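Group 1 truncated hemoglobin GlbN (Synechocystis sp., PDB 1S69) binds heme as a small two-on-two globin and forms a very stable complex with oxygen. Local coordinates at residues Ala36-Met40 and Ala41-Ala45; Met98-Glu102 and Asp103-Glu107. One frame throughout, in Å; residues are numbered along the deposited sequence.

Contact 1 of 2, residues Ala36-Met40 and Ala41-Ala45; sequences ADVDM and AKQRA. With HEM (protoporphyrin IX containing Fe), chain D.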
# COMPACT_ATOMS: atom_id res chain seq x y z
N ALA A 36 9.20 7.93 9.88
CA ALA A 36 10.12 8.97 10.38
C ALA A 36 11.50 8.84 9.79
O ALA A 36 12.07 9.82 9.35
CB ALA A 36 10.16 8.96 11.91
N ASP A 37 12.02 7.61 9.70
CA ASP A 37 13.35 7.43 9.23
C ASP A 37 13.38 6.79 7.85
O ASP A 37 14.41 6.31 7.44
CB ASP A 37 14.18 6.68 10.29
CG ASP A 37 14.31 7.56 11.64
OD1 ASP A 37 15.02 8.62 11.53
OD2 ASP A 37 13.68 7.39 12.77
N VAL A 38 12.28 6.88 7.11
CA VAL A 38 12.17 6.21 5.79
C VAL A 38 12.46 7.20 4.62
O VAL A 38 11.95 8.32 4.59
CB VAL A 38 10.80 5.44 5.63
CG1 VAL A 38 10.62 4.87 4.18
CG2 VAL A 38 10.66 4.29 6.69
N ASP A 39 13.31 6.77 3.69
CA ASP A 39 13.56 7.49 2.45
C ASP A 39 12.28 7.38 1.58
O ASP A 39 11.99 6.32 1.04
CB ASP A 39 14.76 6.86 1.77
CG ASP A 39 15.14 7.57 0.47
OD1 ASP A 39 14.34 8.33 -0.12
OD2 ASP A 39 16.25 7.41 -0.02
N MET A 40 11.51 8.46 1.53
CA MET A 40 10.18 8.45 0.90
C MET A 40 10.25 8.38 -0.63
O MET A 40 9.35 7.83 -1.25
CB MET A 40 9.33 9.60 1.37
CG MET A 40 8.99 9.61 2.90
SD MET A 40 8.23 8.09 3.48
CE MET A 40 6.61 8.16 2.64
N ALA A 41 11.35 8.84 -1.23
CA ALA A 41 11.56 8.70 -2.69
C ALA A 41 11.68 7.23 -3.03
O ALA A 41 11.02 6.75 -3.95
CB ALA A 41 12.84 9.50 -3.16
N LYS A 42 12.51 6.52 -2.25
CA LYS A 42 12.67 5.10 -2.45
C LYS A 42 11.38 4.32 -2.13
O LYS A 42 11.05 3.36 -2.82
CB LYS A 42 13.78 4.59 -1.58
CG LYS A 42 15.14 4.94 -2.09
CD LYS A 42 16.20 4.28 -1.22
CE LYS A 42 17.63 4.62 -1.71
NZ LYS A 42 17.63 5.77 -2.68
N GLN A 43 10.68 4.73 -1.09
CA GLN A 43 9.43 4.09 -0.67
C GLN A 43 8.34 4.23 -1.74
O GLN A 43 7.68 3.25 -2.09
CB GLN A 43 8.95 4.70 0.66
CG GLN A 43 7.68 4.07 1.26
CD GLN A 43 7.81 2.55 1.53
OE1 GLN A 43 8.88 2.07 1.88
NE2 GLN A 43 6.71 1.81 1.37
N ARG A 44 8.13 5.45 -2.22
CA ARG A 44 7.26 5.71 -3.37
C ARG A 44 7.56 4.80 -4.59
O ARG A 44 6.64 4.21 -5.14
CB ARG A 44 7.26 7.18 -3.76
CG ARG A 44 6.38 8.01 -2.86
CD ARG A 44 6.18 9.49 -3.35
NE ARG A 44 7.40 10.26 -3.16
CZ ARG A 44 7.72 10.99 -2.06
NH1 ARG A 44 6.88 11.18 -1.05
NH2 ARG A 44 8.89 11.55 -1.99
N ALA A 45 8.83 4.70 -5.00
CA ALA A 45 9.21 3.88 -6.14
C ALA A 45 8.93 2.40 -5.84
O ALA A 45 8.38 1.68 -6.70
CB ALA A 45 10.69 4.04 -6.48
CHA HEM D . 7.97 -0.84 3.34
CHB HEM D . 4.07 -2.51 0.92
CHC HEM D . 1.50 -2.35 5.03
CHD HEM D . 4.93 0.61 6.82
C1A HEM D . 7.14 -1.37 2.35
C2A HEM D . 7.54 -1.69 0.99
C3A HEM D . 6.47 -2.11 0.32
C4A HEM D . 5.35 -2.09 1.20
CMA HEM D . 6.45 -2.52 -1.18
CAA HEM D . 8.99 -1.50 0.48
CBA HEM D . 9.58 -2.92 0.47
CGA HEM D . 10.93 -3.12 -0.20
O1A HEM D . 11.87 -2.76 0.50
O2A HEM D . 11.09 -3.64 -1.38
C1B HEM D . 3.07 -2.64 1.86
C2B HEM D . 1.78 -3.17 1.55
C3B HEM D . 1.05 -3.17 2.70
C4B HEM D . 1.89 -2.58 3.73
CMB HEM D . 1.37 -3.68 0.12
CAB HEM D . -0.45 -3.56 3.00
CBB HEM D . -1.54 -3.23 2.23
C1C HEM D . 2.23 -1.51 5.89
C2C HEM D . 1.75 -1.03 7.16
C3C HEM D . 2.70 -0.18 7.61
C4C HEM D . 3.78 -0.11 6.66
CMC HEM D . 0.37 -1.49 7.78
CAC HEM D . 2.78 0.68 8.89
CBC HEM D . 1.74 1.43 9.21
C1D HEM D . 6.06 0.48 6.07
C2D HEM D . 7.32 1.09 6.38
C3D HEM D . 8.23 0.59 5.31
C4D HEM D . 7.48 -0.26 4.46
CMD HEM D . 7.68 2.02 7.53
CAD HEM D . 9.70 0.93 5.11
CBD HEM D . 10.33 -0.07 6.08
CGD HEM D . 11.71 0.37 6.43
O1D HEM D . 12.62 0.06 5.67
O2D HEM D . 11.92 1.02 7.46
NA HEM D . 5.79 -1.60 2.41
NB HEM D . 3.12 -2.26 3.20
NC HEM D . 3.46 -0.93 5.64
ND HEM D . 6.19 -0.33 4.95
FE HEM D . 4.66 -1.27 4.05
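D39 caps the N-terminal end of helix 40-54, the distal helix over the heme, and its carboxylate reaches the first backbone amides of A41 and K42. Both bonds fall on OD1 and are weak: A41 N meets OD1 of D39 at 3.2 Å on a bent path of 125° at the hydrogen, whereas K42 N lies 3.3 Å from the same atom but points almost straight at it. With CG anti to the backbone N (chi1 -178°), D39 sets its acid group across the helix start, where the negative charge probably suits the helix dipole. OD2 lies against CG and CD of K42, whose chain crosses the carboxylate obliquely, and makes a weak salt bridge of 3.4 Å to K42 NZ. More firmly, D39 O accepts Q43 N at 3.0 Å, in the carbonyl plane, the first i to i+4 bond of the helix. M40 O follows, accepting R44 N at 2.8 Å, and also sits under the centre of one face of the R44 guanidinium. R44 touches D19 and Y22 of helix 10-26, and M40 packs on Y22 and L26. On the heme side, V38 CG1 rests against Q43 CB at 3.9 Å, while V38 CG2 comes within 3.6 Å of the propionate oxygen O2D of the heme. The amide of Q43 hangs over the porphyrin, NE2 3.4 Å from C1A of the heme; NE2 is hydrogen-bonded to Y22 OH, and Q43 also touches the bound cyanide. An aspartate N-cap thus opens the E helix of a group 1 truncated globin, beside its distal ligand pocket.

Contact 2 of 2, residues Met98-Glu102 and Asp103-Glu107; sequences MGVPE and DLIAE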
# COMPACT_ATOMS: atom_id res chain seq x y z
N MET A 98 -9.70 10.25 -5.80
CA MET A 98 -9.17 10.37 -7.15
C MET A 98 -10.29 10.14 -8.16
O MET A 98 -10.07 10.36 -9.36
CB MET A 98 -8.07 9.34 -7.39
CG MET A 98 -6.70 9.78 -6.93
SD MET A 98 -5.56 8.35 -7.02
CE MET A 98 -5.47 7.92 -8.93
N GLY A 99 -11.43 9.64 -7.69
CA GLY A 99 -12.57 9.40 -8.54
C GLY A 99 -12.60 7.98 -9.00
O GLY A 99 -13.40 7.67 -9.89
N VAL A 100 -11.78 7.11 -8.40
CA VAL A 100 -11.83 5.68 -8.74
C VAL A 100 -13.18 5.21 -8.35
O VAL A 100 -13.63 5.53 -7.27
CB VAL A 100 -10.71 4.84 -8.07
CG1 VAL A 100 -10.91 3.33 -8.34
CG2 VAL A 100 -9.33 5.35 -8.53
N PRO A 101 -13.88 4.53 -9.27
CA PRO A 101 -15.23 4.01 -9.01
C PRO A 101 -15.24 2.99 -7.90
O PRO A 101 -14.25 2.23 -7.72
CB PRO A 101 -15.62 3.31 -10.34
CG PRO A 101 -14.43 3.24 -11.10
CD PRO A 101 -13.45 4.30 -10.67
N GLU A 102 -16.38 2.89 -7.22
CA GLU A 102 -16.50 2.00 -6.06
C GLU A 102 -16.22 0.55 -6.33
O GLU A 102 -15.66 -0.14 -5.51
CB GLU A 102 -17.89 2.11 -5.42
CG GLU A 102 -18.35 3.55 -5.36
CD GLU A 102 -18.22 4.21 -3.98
OE1 GLU A 102 -19.29 4.22 -3.28
OE2 GLU A 102 -17.08 4.76 -3.62
N ASP A 103 -16.63 0.04 -7.48
CA ASP A 103 -16.38 -1.36 -7.78
C ASP A 103 -14.82 -1.66 -7.89
O ASP A 103 -14.35 -2.78 -7.57
CB ASP A 103 -17.12 -1.71 -9.07
CG ASP A 103 -16.43 -1.14 -10.31
OD1 ASP A 103 -16.45 0.11 -10.50
OD2 ASP A 103 -15.76 -1.87 -11.08
N LEU A 104 -14.02 -0.67 -8.30
CA LEU A 104 -12.56 -0.86 -8.40
C LEU A 104 -11.91 -0.66 -7.02
O LEU A 104 -10.99 -1.39 -6.62
CB LEU A 104 -11.95 0.04 -9.44
CG LEU A 104 -12.32 -0.26 -10.91
CD1 LEU A 104 -11.44 0.57 -11.89
CD2 LEU A 104 -12.28 -1.71 -11.27
N ILE A 105 -12.44 0.32 -6.28
CA ILE A 105 -12.02 0.52 -4.90
C ILE A 105 -12.18 -0.77 -4.14
O ILE A 105 -11.25 -1.17 -3.46
CB ILE A 105 -12.71 1.76 -4.20
CG1 ILE A 105 -12.26 3.04 -4.89
CG2 ILE A 105 -12.29 1.83 -2.71
CD1 ILE A 105 -12.92 4.28 -4.40
N ALA A 106 -13.32 -1.42 -4.26
CA ALA A 106 -13.54 -2.77 -3.70
C ALA A 106 -12.53 -3.89 -4.09
O ALA A 106 -12.15 -4.73 -3.22
CB ALA A 106 -14.89 -3.23 -4.07
N GLU A 107 -12.14 -3.97 -5.38
CA GLU A 107 -11.12 -4.94 -5.82
C GLU A 107 -9.76 -4.65 -5.14
O GLU A 107 -9.07 -5.56 -4.71
CB GLU A 107 -10.87 -4.85 -7.33
CG GLU A 107 -11.98 -5.47 -8.11
CD GLU A 107 -11.66 -5.59 -9.57
OE1 GLU A 107 -10.52 -5.99 -9.91
OE2 GLU A 107 -12.56 -5.26 -10.37
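P101 and I105 meet at the start of helix 102-113, where the carbonyl of P101 takes up two of the helix's early N-H groups. I105 N gives the straighter bond, 3.0 Å to P101 O, in the carbonyl plane and 169° at the hydrogen. L104 N reaches the same oxygen, P101 O, also at 3.0 Å but bent to 133°, its donor above the carbonyl plane, so the two amides share one acceptor on unequal terms. D103 N is close to P101 O as well, at 3.2 Å, but is badly aimed and makes no bond to it. The next donor, A106 N, is satisfied by E102 O at 2.9 Å, and E107 N follows with a weak bond to D103 O. P101 occupies the N-cap position but, being proline, has no polar side chain to offer. D103, with CG lodged between its backbone N and carbonyl carbon (chi1 75°), turns its carboxylate back to P101, OD1 3.3 Å from CB of P101. V100, just before the cap, and I105 form a hydrophobic staple, CG1 of V100 touching CG1 of I105 at 3.7 Å; beside it V100 CG1 meets L104 CB at 3.6 Å, and I105 CD1 is pressed to 3.2 Å from V100 O. I105 continues onto L92, L95 and K96 of helix 81-98, while V100 also meets L8. Cutting I105 back to an alanine would remove CG1 and CD1 and is likely to leave a gap between V100 and L92 and L95 of helix 81-98. G99, at positive phi, ends the preceding helix in a Schellman motif; together with the N-terminal turn around P101 it forms the GH corner of the two-on-two globin fold.

Contacts 1 and 2 are both surface contacts at helix starts, each with one buried residue, L104 in contact 2 and Q43 in contact 1. They lie on opposite sides of the chain's centre, their own centres 26 Å apart, and share no segment. Both starts rest on backbone carbonyl bonds. At 36-45 an aspartate adds weak carboxylate caps and a weak salt bridge to a lysine, and the inner side faces heme and cyanide. At 98-107 the proline in the same position can supply neither, and the inner side is aliphatic, packed on helices 81-98 and 4-8 away from the ligand site.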